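Local coordinates for nitroreductase-like family protein (Bacillus cereus, PDB 2I7H), which binds flavin mononucleotide and belongs to the nitroreductase family of flavoproteins with a mixed helix and sheet fold, at residues 38-43 with 124-129; 66-71 with 149-154. All coordinates share one frame; numbering follows the deposited sequence. Where two conformers were deposited one is given.

Interactions 1 and 2 lie on opposite sides of the chain's centre. Their own centres are 27 Å apart, and their nearest atoms stay about 17 Å apart. Interaction 1 (38-43 with 124-129) is buried, close to the second subunit and to the flavin pocket. The side chain of Ala40 is about 12 Å from a bound FMN, and Ala43 touches FMN. Interaction 2 (66-71 with 149-154) sits further out, and no other chain of the assembly touches its segments. It packs the C-terminal half of helix 62-71 against the end of helix 145-150, beside the sheet. The two contacts interleave along the sequence, since their segments alternate.

Interaction 1. Residues 38-43 with 124-129; sequences NDATWA and QLLAWE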
loop_
_atom_site.group_PDB
_atom_site.type_symbol
_atom_site.label_atom_id
_atom_site.label_comp_id
_atom_site.label_asym_id
_atom_site.label_seq_id
_atom_site.Cartn_x
_atom_site.Cartn_y
_atom_site.Cartn_z
ATOM N N ASN A 38 -14.000 -2.576 6.577
ATOM C CA ASN A 38 -13.706 -2.510 8.003
ATOM C C ASN A 38 -12.471 -3.334 8.376
ATOM O O ASN A 38 -11.607 -2.858 9.128
ATOM C CB ASN A 38 -14.923 -2.875 8.857
ATOM C CG ASN A 38 -15.695 -1.662 9.293
ATOM O OD1 ASN A 38 -15.088 -0.626 9.596
ATOM N ND2 ASN A 38 -17.044 -1.764 9.334
ATOM N N ASP A 39 -12.368 -4.540 7.817
ATOM C CA ASP A 39 -11.149 -5.320 7.944
ATOM C C ASP A 39 -9.921 -4.602 7.375
ATOM O O ASP A 39 -8.830 -4.674 7.965
ATOM C CB ASP A 39 -11.310 -6.696 7.298
ATOM C CG ASP A 39 -12.279 -7.580 8.044
ATOM O OD1 ASP A 39 -12.656 -7.265 9.206
ATOM O OD2 ASP A 39 -12.693 -8.595 7.441
ATOM N N ALA A 40 -10.105 -3.904 6.246
ATOM C CA ALA A 40 -9.003 -3.193 5.577
ATOM C C ALA A 40 -8.466 -2.057 6.434
ATOM O O ALA A 40 -7.303 -1.670 6.270
ATOM C CB ALA A 40 -9.412 -2.664 4.153
ATOM N N THR A 41 -9.299 -1.523 7.343
ATOM C CA THR A 41 -8.882 -0.372 8.159
ATOM C C THR A 41 -7.702 -0.697 9.071
ATOM O O THR A 41 -7.075 0.194 9.606
ATOM C CB THR A 41 -10.038 0.314 8.966
ATOM O OG1 THR A 41 -10.606 -0.619 9.870
ATOM C CG2 THR A 41 -11.135 0.868 8.039
ATOM N N TRP A 42 -7.365 -1.967 9.209
ATOM C CA TRP A 42 -6.219 -2.354 10.015
ATOM C C TRP A 42 -4.928 -2.168 9.231
ATOM O O TRP A 42 -3.975 -2.873 9.409
ATOM C CB TRP A 42 -6.400 -3.789 10.555
ATOM C CG TRP A 42 -7.435 -3.805 11.587
ATOM C CD1 TRP A 42 -8.752 -4.045 11.405
ATOM C CD2 TRP A 42 -7.265 -3.481 12.985
ATOM N NE1 TRP A 42 -9.426 -3.916 12.611
ATOM C CE2 TRP A 42 -8.534 -3.562 13.588
ATOM C CE3 TRP A 42 -6.161 -3.136 13.772
ATOM C CZ2 TRP A 42 -8.737 -3.322 14.960
ATOM C CZ3 TRP A 42 -6.349 -2.905 15.123
ATOM C CH2 TRP A 42 -7.638 -2.977 15.707
ATOM N N ALA A 43 -4.899 -1.182 8.363
ATOM C CA ALA A 43 -3.698 -0.837 7.621
ATOM C C ALA A 43 -2.790 -0.034 8.547
ATOM O O ALA A 43 -3.286 0.664 9.434
ATOM C CB ALA A 43 -4.095 -0.026 6.376
ATOM N N GLN A 124 -8.110 -5.188 -1.378
ATOM C CA GLN A 124 -8.025 -6.011 -2.587
ATOM C C GLN A 124 -7.766 -7.475 -2.229
ATOM O O GLN A 124 -8.357 -8.368 -2.830
ATOM C CB GLN A 124 -6.952 -5.479 -3.524
ATOM C CG GLN A 124 -7.301 -4.177 -4.287
ATOM C CD GLN A 124 -6.295 -3.981 -5.456
ATOM O OE1 GLN A 124 -5.095 -4.150 -5.269
ATOM N NE2 GLN A 124 -6.786 -3.692 -6.643
ATOM N N LEU A 125 -6.927 -7.690 -1.212
ATOM C CA LEU A 125 -6.604 -9.016 -0.688
ATOM C C LEU A 125 -7.798 -9.672 0.001
ATOM O O LEU A 125 -8.172 -10.794 -0.306
ATOM C CB LEU A 125 -5.399 -8.924 0.274
ATOM C CG LEU A 125 -4.083 -8.536 -0.379
ATOM C CD1 LEU A 125 -2.934 -8.411 0.654
ATOM C CD2 LEU A 125 -3.755 -9.514 -1.505
ATOM N N LEU A 126 -8.395 -8.937 0.925
ATOM C CA LEU A 126 -9.649 -9.312 1.568
ATOM C C LEU A 126 -10.758 -9.690 0.588
ATOM O O LEU A 126 -11.449 -10.696 0.784
ATOM C CB LEU A 126 -10.103 -8.181 2.505
ATOM C CG LEU A 126 -9.184 -7.966 3.717
ATOM C CD1 LEU A 126 -9.312 -6.593 4.322
ATOM C CD2 LEU A 126 -9.423 -9.023 4.797
ATOM N N ALA A 127 -10.928 -8.882 -0.457
ATOM C CA ALA A 127 -11.943 -9.143 -1.465
ATOM C C ALA A 127 -11.609 -10.415 -2.249
ATOM O O ALA A 127 -12.469 -11.259 -2.459
ATOM C CB ALA A 127 -12.140 -7.892 -2.401
ATOM N N TRP A 128 -10.352 -10.569 -2.664
ATOM C CA TRP A 128 -9.939 -11.765 -3.419
ATOM C C TRP A 128 -10.300 -13.061 -2.672
ATOM O O TRP A 128 -10.710 -14.047 -3.284
ATOM C CB TRP A 128 -8.428 -11.753 -3.726
ATOM C CG TRP A 128 -8.069 -12.844 -4.661
ATOM C CD1 TRP A 128 -7.527 -14.075 -4.349
ATOM C CD2 TRP A 128 -8.300 -12.851 -6.078
ATOM N NE1 TRP A 128 -7.398 -14.829 -5.490
ATOM C CE2 TRP A 128 -7.858 -14.107 -6.566
ATOM C CE3 TRP A 128 -8.829 -11.907 -6.987
ATOM C CZ2 TRP A 128 -7.910 -14.445 -7.935
ATOM C CZ3 TRP A 128 -8.902 -12.243 -8.344
ATOM C CH2 TRP A 128 -8.418 -13.510 -8.804
ATOM N N GLU A 129 -10.123 -13.031 -1.349
ATOM C CA GLU A 129 -10.392 -14.168 -0.462
ATOM C C GLU A 129 -11.862 -14.636 -0.501
ATOM O O GLU A 129 -12.138 -15.836 -0.416
ATOM C CB GLU A 129 -9.900 -13.850 0.970
ATOM C CG GLU A 129 -10.383 -14.804 2.060
ATOM C CD GLU A 129 -9.722 -14.539 3.440
ATOM O OE1 GLU A 129 -10.083 -13.555 4.145
ATOM O OE2 GLU A 129 -8.839 -15.331 3.821
#
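Leu126 meets Asp39 and Ala40 through the end of its side chain. The contact is van der Waals packing, made by the two methyls of Leu126 against the side-chain carbons and backbone of Asp39 and Ala40. Leu126 CD1 lies 3.4 Å from the backbone N of Ala40 and 3.6 Å from Asp39 CB. Leu126 CD1 also reaches Ala40 CB at 3.9 Å. On the other branch, Leu126 CD2 touches Asp39 CB at 3.9 Å, so the fork of the leucine closes on that methylene. Leu126 CG stands anti to its own carbonyl carbon (chi1 -67°), which sets it toward helix 30-40. Chi2, at 158°, then spreads the two methyls over Asp39 CB. Phe119 and Phe123 add to the packing around Ala40.

Polar bonds are made within a segment or to residues outside the contact. Asn38 O takes both Thr41 N and Thr41 OG1. The bond from Thr41 OG1 to Asn38 O is 2.6 Å long, with the hydroxyl tilted 16° from the carbonyl plane. Arg177 of the second subunit hydrogen-bonds to Thr41 O and Ala43 O.

Charges stay apart. Asp39 OD2 and Glu129 OE1 are 6.5 Å from each other. Asp39 packs on Lys15 of the second subunit, and Glu129 OE2 accepts a bond from Ile10 N of that subunit.

A long helix packed at a dimer interface beside the flavin is characteristic of the nitroreductase fold.

Interaction 2. Residues 66-71 with 149-154; sequences VDAVLN and EGIGLT
The peptide group joining Gly150 to Ile151 is the flat group of this contact, and Ala68 lies over one face of it. Ala68 CB sits 3.7 Å from Gly150 O, almost straight above that oxygen along the normal to the peptide plane. The methyl therefore does not come in at the edge of the peptide. With no side chain at Gly150, the two backbones come close: the CA atoms of Ala68 and Gly150 are 4.9 Å apart.

Ala68 CB also meets Ile151 CG2 at 3.6 Å. In Ile151, CG1 lies between the backbone N and the carbonyl carbon (chi1 61°), while CG2 is anti to the carbonyl carbon and turned to Ala68.

Helix 145-150 ends here in a Schellman motif. Gly152, with positive phi, is the C-prime residue. Gly152 N binds Glu149 O at 2.9 Å, and Leu153 N pairs with Ile148 O. The chain then runs on toward strand 157-167 of the antiparallel sheet.

Ile151 also rests on that sheet, against Tyr57 of strand 53-58 and Val97 of strand 94-101. Phe147 packs on Ala68 and Val69. On helix 62-71, Val69 points away from the 149-154 segment and packs on Leu85 of helix 75-90.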
loop_
_atom_site.group_PDB
_atom_site.type_symbol
_atom_site.label_atom_id
_atom_site.label_comp_id
_atom_site.label_asym_id
_atom_site.label_seq_id
_atom_site.Cartn_x
_atom_site.Cartn_y
_atom_site.Cartn_z
ATOM N N VAL A 66 -21.167 8.088 -13.065
ATOM C CA VAL A 66 -21.044 8.192 -14.513
ATOM C C VAL A 66 -21.261 9.625 -14.985
ATOM O O VAL A 66 -20.473 10.132 -15.783
ATOM C CB VAL A 66 -21.970 7.217 -15.263
ATOM C CG1 VAL A 66 -22.045 7.580 -16.736
ATOM C CG2 VAL A 66 -21.462 5.814 -15.114
ATOM N N ASP A 67 -22.311 10.265 -14.481
ATOM C CA ASP A 67 -22.628 11.638 -14.853
ATOM C C ASP A 67 -21.454 12.584 -14.521
ATOM O O ASP A 67 -21.053 13.398 -15.350
ATOM C CB ASP A 67 -23.952 12.089 -14.204
ATOM C CG ASP A 67 -25.195 11.434 -14.846
ATOM O OD1 ASP A 67 -25.066 10.688 -15.848
ATOM O OD2 ASP A 67 -26.318 11.675 -14.344
ATOM N N ALA A 68 -20.887 12.437 -13.324
ATOM C CA ALA A 68 -19.681 13.164 -12.927
ATOM C C ALA A 68 -18.487 12.871 -13.852
ATOM O O ALA A 68 -17.783 13.795 -14.266
ATOM C CB ALA A 68 -19.347 12.909 -11.461
ATOM N N VAL A 69 -18.294 11.608 -14.225
ATOM C CA VAL A 69 -17.210 11.260 -15.146
ATOM C C VAL A 69 -17.372 11.967 -16.494
ATOM O O VAL A 69 -16.440 12.607 -16.991
ATOM C CB VAL A 69 -17.076 9.719 -15.393
ATOM C CG1 VAL A 69 -16.027 9.466 -16.467
ATOM C CG2 VAL A 69 -16.692 8.986 -14.108
ATOM N N LEU A 70 -18.558 11.817 -17.088
ATOM C CA LEU A 70 -18.815 12.348 -18.409
ATOM C C LEU A 70 -18.757 13.877 -18.474
ATOM O O LEU A 70 -18.291 14.434 -19.459
ATOM C CB LEU A 70 -20.145 11.814 -18.943
ATOM C CG LEU A 70 -20.175 10.310 -19.183
ATOM C CD1 LEU A 70 -21.461 9.957 -19.898
ATOM C CD2 LEU A 70 -18.956 9.823 -19.977
ATOM N N ASN A 71 -19.298 14.541 -17.454
ATOM C CA ASN A 71 -19.368 16.003 -17.410
ATOM C C ASN A 71 -17.988 16.612 -17.273
ATOM O O ASN A 71 -17.806 17.816 -17.461
ATOM C CB ASN A 71 -20.264 16.479 -16.263
ATOM C CG ASN A 71 -21.731 16.287 -16.558
ATOM O OD1 ASN A 71 -22.133 16.149 -17.714
ATOM N ND2 ASN A 71 -22.553 16.278 -15.509
ATOM N N GLU A 149 -15.069 17.947 -8.018
ATOM C CA GLU A 149 -16.207 18.768 -7.596
ATOM C C GLU A 149 -17.506 18.043 -7.962
ATOM O O GLU A 149 -18.436 17.987 -7.170
ATOM C CB GLU A 149 -16.100 20.182 -8.217
ATOM C CG GLU A 149 -17.379 20.811 -8.697
ATOM C CD GLU A 149 -17.474 20.946 -10.246
ATOM O OE1 GLU A 149 -18.301 20.220 -10.884
ATOM O OE2 GLU A 149 -16.740 21.800 -10.822
ATOM N N GLY A 150 -17.526 17.453 -9.158
ATOM C CA GLY A 150 -18.638 16.636 -9.641
ATOM C C GLY A 150 -19.105 15.513 -8.725
ATOM O O GLY A 150 -20.291 15.211 -8.703
ATOM N N ILE A 151 -18.186 14.885 -7.978
ATOM C CA ILE A 151 -18.587 13.860 -6.991
ATOM C C ILE A 151 -18.669 14.399 -5.552
ATOM O O ILE A 151 -18.775 13.614 -4.605
ATOM C CB ILE A 151 -17.718 12.564 -7.030
ATOM C CG1 ILE A 151 -16.237 12.861 -6.712
ATOM C CG2 ILE A 151 -17.904 11.806 -8.335
ATOM C CD1 ILE A 151 -15.367 11.612 -6.541
ATOM N N GLY A 152 -18.613 15.726 -5.394
ATOM C CA GLY A 152 -18.792 16.361 -4.081
ATOM C C GLY A 152 -17.582 16.465 -3.155
ATOM O O GLY A 152 -17.742 16.673 -1.946
ATOM N N LEU A 153 -16.377 16.315 -3.703
ATOM C CA LEU A 153 -15.158 16.562 -2.941
ATOM C C LEU A 153 -14.678 18.005 -3.117
ATOM O O LEU A 153 -14.875 18.617 -4.180
ATOM C CB LEU A 153 -14.035 15.606 -3.357
ATOM C CG LEU A 153 -14.240 14.116 -3.159
ATOM C CD1 LEU A 153 -13.033 13.401 -3.575
ATOM C CD2 LEU A 153 -14.491 13.881 -1.730
ATOM N N THR A 154 -14.033 18.532 -2.073
ATOM C CA THR A 154 -13.494 19.898 -2.087
ATOM C C THR A 154 -12.083 19.886 -2.651
ATOM O O THR A 154 -11.525 18.820 -2.877
ATOM C CB THR A 154 -13.511 20.518 -0.658
ATOM O OG1 THR A 154 -12.521 19.877 0.176
ATOM C CG2 THR A 154 -14.901 20.367 -0.019
#